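Bifunctional protein FolD (Thermus thermophilus, PDB 6V6Y) probably catalyses the NADP-dependent oxidation of 5,10-methylenetetrahydrofolate to 5,10-methenyltetrahydrofolate and the hydrolysis of that product to 10-formyltetrahydrofolate. Local coordinates at residues Arg33-Gly38 with Ala80-Asp85; Gly58-Val63 with Glu87-Leu92; Val93-Pro98 with Arg105-Ile110; Lys114-Phe119 with Leu270-Leu275. All blocks are in the same frame, centred on the assembly; numbering follows the deposited sequence.

Contact 1 (Arg33-Gly38 with Ala80-Asp85); sequences RVIRLG and AALNAD
Leu82 reaches from its helix to strand 31-37 and divides its two methyls between Ile35 and Arg33. The apolar part is compact. Leu82 CD1 meets Ile35 CD1 tip to tip at 3.9 Å, and the same methyl lies 4.1 Å from Arg33 CB, at the root of the arginine chain. Leu82 CG stands opposite its own carbonyl carbon (chi1 -62°), which aims the fork of the side chain at the strand. Ile79 and Leu75, one and two turns earlier in the helix, extend this packing over Ile35.

Helix 72-84 connects strand 60-66 to strand 90-93 in a beta-alpha-beta crossover that passes over strand 31-37, the middle strand of this parallel sheet. Leu82 therefore sits on the central strand rather than on either of those its helix joins.

The charged group meets the helix by van der Waals contact. Arg33 crosses Leu82 at about a right angle, and its NH1 comes to 3.6 Å from Leu82 CD2, obliquely to the guanidinium. A bend at chi2 (-58°) carries that group alongside the leucine, where NH1 forms a salt bridge with Glu64 of strand 60-66. Asp85, just past the helix, adds a distant opposite charge, with its OD2 4.8 Å from Arg33 NH2.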
# COMPACT_ATOMS: atom_id res chain seq x y z
N ARG A 33 12.91 22.28 7.17
CA ARG A 33 14.34 21.98 7.12
C ARG A 33 14.59 20.95 6.03
O ARG A 33 13.99 19.87 6.03
CB ARG A 33 14.85 21.42 8.44
CG ARG A 33 14.98 22.42 9.51
CD ARG A 33 15.91 23.56 9.14
NE ARG A 33 15.63 24.66 10.04
CZ ARG A 33 16.20 24.79 11.24
NH1 ARG A 33 17.10 23.89 11.63
NH2 ARG A 33 15.87 25.81 12.03
N VAL A 34 15.51 21.27 5.13
CA VAL A 34 15.90 20.38 4.06
C VAL A 34 17.36 20.02 4.25
O VAL A 34 18.22 20.91 4.33
CB VAL A 34 15.66 21.01 2.68
CG1 VAL A 34 16.08 20.04 1.59
CG2 VAL A 34 14.20 21.38 2.55
N ILE A 35 17.65 18.72 4.34
CA ILE A 35 18.99 18.19 4.55
C ILE A 35 19.50 17.63 3.23
O ILE A 35 18.80 16.85 2.57
CB ILE A 35 18.99 17.10 5.63
CG1 ILE A 35 18.59 17.67 6.99
CG2 ILE A 35 20.35 16.43 5.69
CD1 ILE A 35 18.39 16.59 8.06
N ARG A 36 20.73 18.01 2.86
CA ARG A 36 21.39 17.45 1.69
C ARG A 36 22.81 17.06 2.06
O ARG A 36 23.53 17.83 2.71
CB ARG A 36 21.40 18.45 0.52
CG ARG A 36 22.52 18.18 -0.48
CD ARG A 36 22.35 18.94 -1.80
NE ARG A 36 22.41 20.39 -1.66
CZ ARG A 36 23.52 21.14 -1.70
NH1 ARG A 36 24.71 20.59 -1.87
NH2 ARG A 36 23.43 22.46 -1.58
N LEU A 37 23.21 15.85 1.66
CA LEU A 37 24.59 15.39 1.78
C LEU A 37 25.24 15.45 0.41
O LEU A 37 24.64 15.02 -0.58
CB LEU A 37 24.65 13.97 2.35
CG LEU A 37 24.73 13.88 3.88
CD1 LEU A 37 23.41 14.33 4.54
CD2 LEU A 37 25.12 12.49 4.38
N GLY A 38 26.45 16.01 0.33
CA GLY A 38 27.18 16.02 -0.92
C GLY A 38 26.69 17.08 -1.89
O GLY A 38 25.89 17.95 -1.55
N ALA A 80 17.30 13.61 14.96
CA ALA A 80 16.72 13.56 16.30
C ALA A 80 16.68 14.95 16.92
O ALA A 80 15.67 15.34 17.54
CB ALA A 80 17.52 12.61 17.19
N ALA A 81 17.75 15.73 16.75
CA ALA A 81 17.75 17.12 17.21
C ALA A 81 16.61 17.90 16.57
O ALA A 81 15.91 18.66 17.26
CB ALA A 81 19.10 17.77 16.89
N LEU A 82 16.39 17.73 15.26
CA LEU A 82 15.31 18.45 14.58
C LEU A 82 13.94 17.92 14.98
O LEU A 82 12.97 18.69 15.03
CB LEU A 82 15.50 18.38 13.07
CG LEU A 82 16.76 18.99 12.47
CD1 LEU A 82 16.81 18.77 10.95
CD2 LEU A 82 16.84 20.48 12.80
N ASN A 83 13.82 16.61 15.25
CA ASN A 83 12.55 16.07 15.75
C ASN A 83 12.13 16.76 17.04
O ASN A 83 10.95 17.08 17.24
CB ASN A 83 12.65 14.57 16.00
CG ASN A 83 12.55 13.74 14.73
OD1 ASN A 83 11.99 14.18 13.71
ND2 ASN A 83 13.12 12.54 14.78
N ALA A 84 13.09 16.99 17.95
CA ALA A 84 12.78 17.62 19.22
C ALA A 84 12.68 19.14 19.13
O ALA A 84 12.07 19.76 20.01
CB ALA A 84 13.84 17.24 20.26
N ASP A 85 13.25 19.76 18.09
CA ASP A 85 13.18 21.21 17.93
C ASP A 85 11.75 21.61 17.63
O ASP A 85 11.26 21.47 16.50
CB ASP A 85 14.13 21.67 16.82
CG ASP A 85 14.26 23.19 16.76
OD1 ASP A 85 13.30 23.92 17.13
OD2 ASP A 85 15.34 23.64 16.32

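Contact 2 (Gly58-Val63 with Glu87-Leu92); sequences GYRSQV and EVDGIL
Arg60 lays its guanidinium against the backbone and the aliphatic stem of Glu87, and this is the close part of the contact. Glu87 O lies over one face of the guanidinium, 3.1 Å from Arg60 NH2, but the angle is too poor for a hydrogen bond. The carbonyl dipole probably still favours the cation electrostatically. At the edge of the same group, in its plane, Glu87 CG lies 3.6 Å from Arg60 NH1. A bend at chi3 (-84°) swings the guanidinium across the glutamate, and the two side chains cross at about a right angle.

Both carboxylates stand farther from the arginine. The solvent side is that of Glu87, whose OE2 stays 4.1 Å from Arg60 NH1 with the carboxylate and guanidinium planes 78° apart, so the charges attract without forming a salt bridge. Glu87 is solvent-exposed and Arg60 partly so, and water probably weakens that attraction. Asp89 is buried and firmly held by other partners: its OD2, 4.2 Å from Arg60 NH2, accepts a hydrogen bond from Ser31 N, while OD1 makes salt bridges to Arg276 and Arg277 at the C-terminus.

Arg60 opens strand 60-66, and Glu87 and Asp89 lead into strand 90-93. These are the outer strands of a three-stranded parallel sheet, and strand 31-37 runs between them. The contact thus spans the sheet at the N-terminal ends of its strands, across the start of strand 31-37, in the alpha/beta catalytic domain of the tetrahydrofolate dehydrogenase/cyclohydrolase family.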
# COMPACT_ATOMS: atom_id res chain seq x y z
N GLY A 58 6.67 32.62 2.21
CA GLY A 58 6.80 33.14 3.56
C GLY A 58 7.16 32.13 4.63
O GLY A 58 7.13 32.47 5.82
N TYR A 59 7.50 30.90 4.25
CA TYR A 59 7.93 29.92 5.23
C TYR A 59 9.30 30.29 5.77
O TYR A 59 10.10 30.96 5.11
CB TYR A 59 8.02 28.52 4.60
CG TYR A 59 6.71 27.83 4.26
CD1 TYR A 59 5.49 28.48 4.37
CD2 TYR A 59 6.71 26.51 3.79
CE1 TYR A 59 4.30 27.84 4.04
CE2 TYR A 59 5.53 25.86 3.46
CZ TYR A 59 4.33 26.53 3.58
OH TYR A 59 3.17 25.87 3.25
N ARG A 60 9.58 29.82 6.98
CA ARG A 60 10.97 29.71 7.43
C ARG A 60 11.54 28.46 6.75
O ARG A 60 11.08 27.35 7.00
CB ARG A 60 11.05 29.61 8.95
CG ARG A 60 10.22 30.67 9.72
CD ARG A 60 10.30 30.50 11.28
NE ARG A 60 9.34 29.50 11.79
CZ ARG A 60 9.35 28.99 13.03
NH1 ARG A 60 10.28 29.36 13.90
NH2 ARG A 60 8.44 28.08 13.40
N SER A 61 12.51 28.65 5.86
CA SER A 61 13.07 27.53 5.12
C SER A 61 14.58 27.56 5.19
O SER A 61 15.21 28.59 4.92
CB SER A 61 12.62 27.53 3.65
OG SER A 61 13.33 26.55 2.91
N GLN A 62 15.18 26.41 5.48
CA GLN A 62 16.60 26.38 5.73
C GLN A 62 17.14 25.09 5.14
O GLN A 62 16.61 24.01 5.42
CB GLN A 62 16.83 26.51 7.25
CG GLN A 62 18.10 27.19 7.69
CD GLN A 62 18.43 28.44 6.88
OE1 GLN A 62 19.43 28.44 6.16
NE2 GLN A 62 17.65 29.52 7.04
N VAL A 63 18.19 25.19 4.32
CA VAL A 63 18.87 24.02 3.77
C VAL A 63 20.11 23.76 4.61
O VAL A 63 20.94 24.66 4.80
CB VAL A 63 19.24 24.23 2.29
CG1 VAL A 63 19.96 23.00 1.74
CG2 VAL A 63 18.00 24.54 1.46
N GLU A 87 10.47 24.25 16.99
CA GLU A 87 10.29 25.31 16.00
C GLU A 87 10.42 24.81 14.56
O GLU A 87 10.37 25.62 13.63
CB GLU A 87 11.29 26.44 16.25
CG GLU A 87 10.69 27.62 17.00
CD GLU A 87 11.76 28.54 17.55
OE1 GLU A 87 12.93 28.08 17.67
OE2 GLU A 87 11.45 29.71 17.85
N VAL A 88 10.59 23.51 14.36
CA VAL A 88 10.72 22.91 13.04
C VAL A 88 9.46 22.10 12.78
O VAL A 88 9.16 21.15 13.52
CB VAL A 88 11.97 22.03 12.96
CG1 VAL A 88 11.95 21.22 11.65
CG2 VAL A 88 13.24 22.87 13.11
N ASP A 89 8.73 22.45 11.72
CA ASP A 89 7.52 21.72 11.35
C ASP A 89 7.77 20.59 10.36
O ASP A 89 7.18 19.51 10.48
CB ASP A 89 6.49 22.68 10.78
CG ASP A 89 6.12 23.76 11.76
OD1 ASP A 89 5.60 23.41 12.84
OD2 ASP A 89 6.35 24.95 11.43
N GLY A 90 8.64 20.81 9.38
CA GLY A 90 8.87 19.80 8.37
C GLY A 90 10.33 19.45 8.19
O GLY A 90 11.18 20.34 8.12
N ILE A 91 10.63 18.16 8.13
CA ILE A 91 11.98 17.66 7.92
C ILE A 91 11.99 16.85 6.64
O ILE A 91 11.14 15.97 6.44
CB ILE A 91 12.47 16.81 9.11
CG1 ILE A 91 12.45 17.64 10.40
CG2 ILE A 91 13.86 16.25 8.80
CD1 ILE A 91 12.67 16.83 11.68
N LEU A 92 12.95 17.14 5.77
CA LEU A 92 13.02 16.58 4.43
C LEU A 92 14.47 16.19 4.20
O LEU A 92 15.36 17.01 4.44
CB LEU A 92 12.56 17.62 3.40
CG LEU A 92 12.26 17.29 1.95
CD1 LEU A 92 11.74 18.56 1.32
CD2 LEU A 92 13.49 16.80 1.20

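Contact 3 (Val93-Pro98 with Arg105-Ile110)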
# COMPACT_ATOMS: atom_id res chain seq x y z
N VAL A 93 14.71 14.96 3.76
CA VAL A 93 16.05 14.51 3.40
C VAL A 93 16.08 14.32 1.89
O VAL A 93 15.26 13.59 1.32
CB VAL A 93 16.45 13.22 4.13
CG1 VAL A 93 17.90 12.91 3.85
CG2 VAL A 93 16.23 13.37 5.63
N GLN A 94 17.01 15.00 1.23
CA GLN A 94 17.10 14.95 -0.22
C GLN A 94 17.75 13.64 -0.64
O GLN A 94 18.85 13.31 -0.19
CB GLN A 94 17.91 16.14 -0.74
CG GLN A 94 18.08 16.16 -2.23
CD GLN A 94 16.75 16.25 -2.96
OE1 GLN A 94 15.90 17.08 -2.62
NE2 GLN A 94 16.57 15.39 -3.95
N LEU A 95 17.06 12.88 -1.49
CA LEU A 95 17.61 11.63 -2.00
C LEU A 95 18.23 11.86 -3.36
O LEU A 95 17.87 12.81 -4.06
CB LEU A 95 16.52 10.56 -2.09
CG LEU A 95 15.79 10.46 -0.75
CD1 LEU A 95 14.56 9.57 -0.83
CD2 LEU A 95 16.75 10.01 0.34
N PRO A 96 19.20 11.03 -3.76
CA PRO A 96 19.71 9.84 -3.07
C PRO A 96 20.71 10.15 -1.98
O PRO A 96 21.45 11.13 -2.07
CB PRO A 96 20.39 9.06 -4.19
CG PRO A 96 20.94 10.14 -5.07
CD PRO A 96 19.96 11.30 -5.00
N LEU A 97 20.74 9.31 -0.97
CA LEU A 97 21.77 9.42 0.03
C LEU A 97 23.01 8.67 -0.43
O LEU A 97 22.92 7.77 -1.28
CB LEU A 97 21.26 8.88 1.37
CG LEU A 97 20.37 9.91 2.05
CD1 LEU A 97 19.55 9.32 3.18
CD2 LEU A 97 21.26 11.02 2.57
N PRO A 98 24.19 9.04 0.06
CA PRO A 98 25.42 8.33 -0.32
C PRO A 98 25.39 6.88 0.15
O PRO A 98 24.68 6.53 1.10
CB PRO A 98 26.53 9.13 0.38
CG PRO A 98 25.84 9.94 1.42
CD PRO A 98 24.48 10.23 0.87
N ARG A 105 16.75 3.51 7.12
CA ARG A 105 17.03 3.85 8.51
C ARG A 105 16.91 5.35 8.75
O ARG A 105 16.39 5.79 9.78
CB ARG A 105 18.41 3.34 8.89
CG ARG A 105 18.77 3.58 10.34
CD ARG A 105 18.62 2.33 11.19
NE ARG A 105 19.26 2.47 12.50
CZ ARG A 105 18.75 3.17 13.53
NH1 ARG A 105 17.58 3.80 13.40
NH2 ARG A 105 19.40 3.23 14.68
N VAL A 106 17.35 6.17 7.78
CA VAL A 106 17.27 7.62 7.93
C VAL A 106 15.82 8.09 7.86
O VAL A 106 15.35 8.85 8.71
CB VAL A 106 18.13 8.32 6.87
CG1 VAL A 106 17.74 9.79 6.72
CG2 VAL A 106 19.60 8.16 7.21
N LEU A 107 15.09 7.63 6.84
CA LEU A 107 13.70 8.03 6.66
C LEU A 107 12.84 7.63 7.85
O LEU A 107 11.98 8.40 8.29
CB LEU A 107 13.14 7.41 5.36
CG LEU A 107 13.85 7.89 4.09
CD1 LEU A 107 13.27 7.26 2.79
CD2 LEU A 107 13.77 9.40 4.02
N GLU A 108 13.06 6.43 8.40
CA GLU A 108 12.30 6.00 9.57
C GLU A 108 12.67 6.78 10.83
O GLU A 108 11.91 6.76 11.81
CB GLU A 108 12.51 4.50 9.82
CG GLU A 108 11.92 3.62 8.70
CD GLU A 108 11.77 2.15 9.11
OE1 GLU A 108 12.12 1.81 10.27
OE2 GLU A 108 11.31 1.34 8.28
N ALA A 109 13.82 7.47 10.83
CA ALA A 109 14.18 8.31 11.97
C ALA A 109 13.40 9.62 12.03
O ALA A 109 13.25 10.19 13.11
CB ALA A 109 15.68 8.63 11.95
N ILE A 110 12.89 10.10 10.89
CA ILE A 110 12.15 11.35 10.90
C ILE A 110 10.83 11.16 11.62
O ILE A 110 10.14 10.15 11.41
CB ILE A 110 11.90 11.84 9.46
CG1 ILE A 110 13.21 11.92 8.67
CG2 ILE A 110 11.15 13.17 9.49
CD1 ILE A 110 13.00 12.02 7.17
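Gln94 NE2 donates at 2.9 Å to Leu95 O, the carbonyl oxygen of the cis peptide bond to Pro96, meeting a lone pair in the carbonyl plane, although the oxygen is tilted 23° from the Gln94 amide plane. The bond links neighbouring residues of the loop. Val93 and Leu97 point toward helix 103-109, and the end of Leu95 comes nearer to it.

Val106 CG1 is the shared surface. Val93 CG2 packs on it at 4.0 Å, crossing at a slant, and Leu97 CD1 comes to it tip to tip, also at 4.0 Å. With CG1 trans to the backbone N (chi1 -173°), Val93 CG2 lies opposite the carbonyl carbon and also touches Ile110 CD1 at 3.8 Å. Leu95 CD1 and Leu107 CD1 are further apart, at 4.5 Å, and Phe119 packs against both leucines. This end faces the cofactor: the Leu95 side chain is about 8 Å from the bound NADP. On the far side of the helix, Glu108 makes a salt bridge to Arg126 of the second subunit.

No hydrogen bond joins the segments, so the contact rests on the fit of branched aliphatic side chains; the Gln94 amide bonds within the loop.

Contact 4 (Lys114-Phe119 with Leu270-Leu275)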
# COMPACT_ATOMS: atom_id res chain seq x y z
N LYS A 114 6.46 15.29 11.13
CA LYS A 114 7.29 16.23 10.40
C LYS A 114 7.73 15.66 9.05
O LYS A 114 8.53 16.28 8.35
CB LYS A 114 8.51 16.61 11.25
CG LYS A 114 8.15 17.32 12.58
CD LYS A 114 9.41 17.63 13.39
CE LYS A 114 9.11 18.27 14.76
NZ LYS A 114 10.32 18.99 15.33
N ASP A 115 7.20 14.50 8.69
CA ASP A 115 7.67 13.74 7.53
C ASP A 115 6.94 14.23 6.27
O ASP A 115 6.10 13.55 5.67
CB ASP A 115 7.45 12.26 7.80
CG ASP A 115 7.73 11.40 6.60
OD1 ASP A 115 8.71 11.68 5.88
OD2 ASP A 115 6.96 10.45 6.40
N VAL A 116 7.30 15.46 5.86
CA VAL A 116 6.62 16.12 4.75
C VAL A 116 6.71 15.34 3.43
O VAL A 116 5.86 15.52 2.57
CB VAL A 116 7.18 17.54 4.59
CG1 VAL A 116 6.71 18.41 5.75
CG2 VAL A 116 8.72 17.51 4.52
N ASP A 117 7.71 14.47 3.26
CA ASP A 117 7.79 13.61 2.07
C ASP A 117 6.95 12.33 2.19
O ASP A 117 6.78 11.62 1.18
CB ASP A 117 9.26 13.23 1.79
CG ASP A 117 9.87 14.05 0.65
OD1 ASP A 117 9.13 14.58 -0.20
OD2 ASP A 117 11.11 14.12 0.58
N GLY A 118 6.45 11.99 3.38
CA GLY A 118 5.52 10.88 3.55
C GLY A 118 6.11 9.50 3.43
O GLY A 118 5.38 8.55 3.15
N PHE A 119 7.42 9.34 3.65
CA PHE A 119 8.08 8.05 3.48
C PHE A 119 8.11 7.21 4.75
O PHE A 119 8.37 6.01 4.68
CB PHE A 119 9.51 8.25 2.96
CG PHE A 119 9.58 8.85 1.58
CD1 PHE A 119 8.55 8.65 0.67
CD2 PHE A 119 10.69 9.59 1.18
CE1 PHE A 119 8.60 9.20 -0.61
CE2 PHE A 119 10.77 10.14 -0.10
CZ PHE A 119 9.71 9.95 -0.99
N LEU A 270 2.72 22.96 5.60
CA LEU A 270 1.61 23.50 6.37
C LEU A 270 0.92 22.41 7.18
O LEU A 270 0.71 22.56 8.39
CB LEU A 270 0.61 24.17 5.42
CG LEU A 270 -0.60 24.88 6.02
CD1 LEU A 270 -0.26 25.62 7.33
CD2 LEU A 270 -1.23 25.83 5.00
N GLU A 271 0.56 21.30 6.53
CA GLU A 271 -0.22 20.27 7.21
C GLU A 271 0.53 19.72 8.41
O GLU A 271 -0.05 19.56 9.49
CB GLU A 271 -0.56 19.15 6.23
CG GLU A 271 -1.75 19.45 5.35
CD GLU A 271 -3.05 19.32 6.11
OE1 GLU A 271 -4.00 20.07 5.79
OE2 GLU A 271 -3.10 18.46 7.04
N ALA A 272 1.82 19.42 8.24
CA ALA A 272 2.63 18.93 9.35
C ALA A 272 2.61 19.91 10.51
O ALA A 272 2.50 19.50 11.67
CB ALA A 272 4.06 18.68 8.88
N ALA A 273 2.71 21.21 10.22
CA ALA A 273 2.67 22.23 11.26
C ALA A 273 1.37 22.17 12.05
O ALA A 273 1.38 22.16 13.29
CB ALA A 273 2.87 23.62 10.65
N LEU A 274 0.23 22.13 11.34
CA LEU A 274 -1.07 22.15 12.01
C LEU A 274 -1.37 20.84 12.72
O LEU A 274 -2.13 20.82 13.69
CB LEU A 274 -2.16 22.48 10.99
CG LEU A 274 -1.92 23.72 10.12
CD1 LEU A 274 -3.12 24.05 9.23
CD2 LEU A 274 -1.58 24.90 10.99
N LEU A 275 -0.78 19.73 12.27
CA LEU A 275 -1.00 18.45 12.94
C LEU A 275 -0.37 18.43 14.33
O LEU A 275 -0.91 17.81 15.26
CB LEU A 275 -0.47 17.30 12.08
CG LEU A 275 -1.49 16.51 11.26
CD1 LEU A 275 -2.47 17.44 10.53
CD2 LEU A 275 -0.79 15.58 10.27
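A type I beta turn from Asp115 to Gly118 sets Val116 against Ala272 of the long C-terminal helix 257-276. Although far away in sequence, the helix packs against the N-terminal alpha/beta domain, as the C-terminal helix does in this family.

The touching surface is small and aliphatic. Val116 CG1 lies 4.1 Å from Ala272 CB, and the same methyl of Ala272 is 4.3 Å from Lys114 CA. Valine CG1 stands opposite its carbonyl carbon (chi1 -71°), leaving CG2 wedged between the backbone N and that carbon. Because alanine is short, the backbones come close, with the CA atoms of Lys114 and Ala272 5.5 Å apart. Val116 O also accepts a hydrogen bond from Asn268 ND2, one turn earlier in the helix.

The loop is braced from within. Gly118 N bonds to Asp115 O at 2.8 Å to close the beta turn, and Asp115 centres an inverse gamma turn, in which Val116 N makes a weak bond to Lys114 O. Asp115 OD2 accepts from His120 N and Asn123 ND2.

The Lys114 side chain starts away from segment 270-275. Its chain, extended from chi2 onward, delivers NZ to the C-terminal end of helix 72-84, where three carbonyl oxygens, Leu82 O, Asn83 O and Asp85 O, accept hydrogen bonds from it.

Overall arrangement
Contacts 1, 2 and 3 lie wholly within the catalytic family region, and contact 4 joins it to the C-terminal helix 257-276. Contacts 1 and 2, with centres 9 Å apart, interleave along the chain and share one parallel sheet: strand 31-37 of contact 1 runs between the two strands of contact 2. Contact 3, whose centre is 10 Å from that of contact 1, follows directly where strand 90-93 ends and leads toward the cofactor. Contact 4 comes last, centred 11 Å from contact 2, where Ile91 N probably bonds to Lys114 O. Together they link the sheet, its helices and the C-terminal helix; of the four, contact 3 lies nearest the NADP.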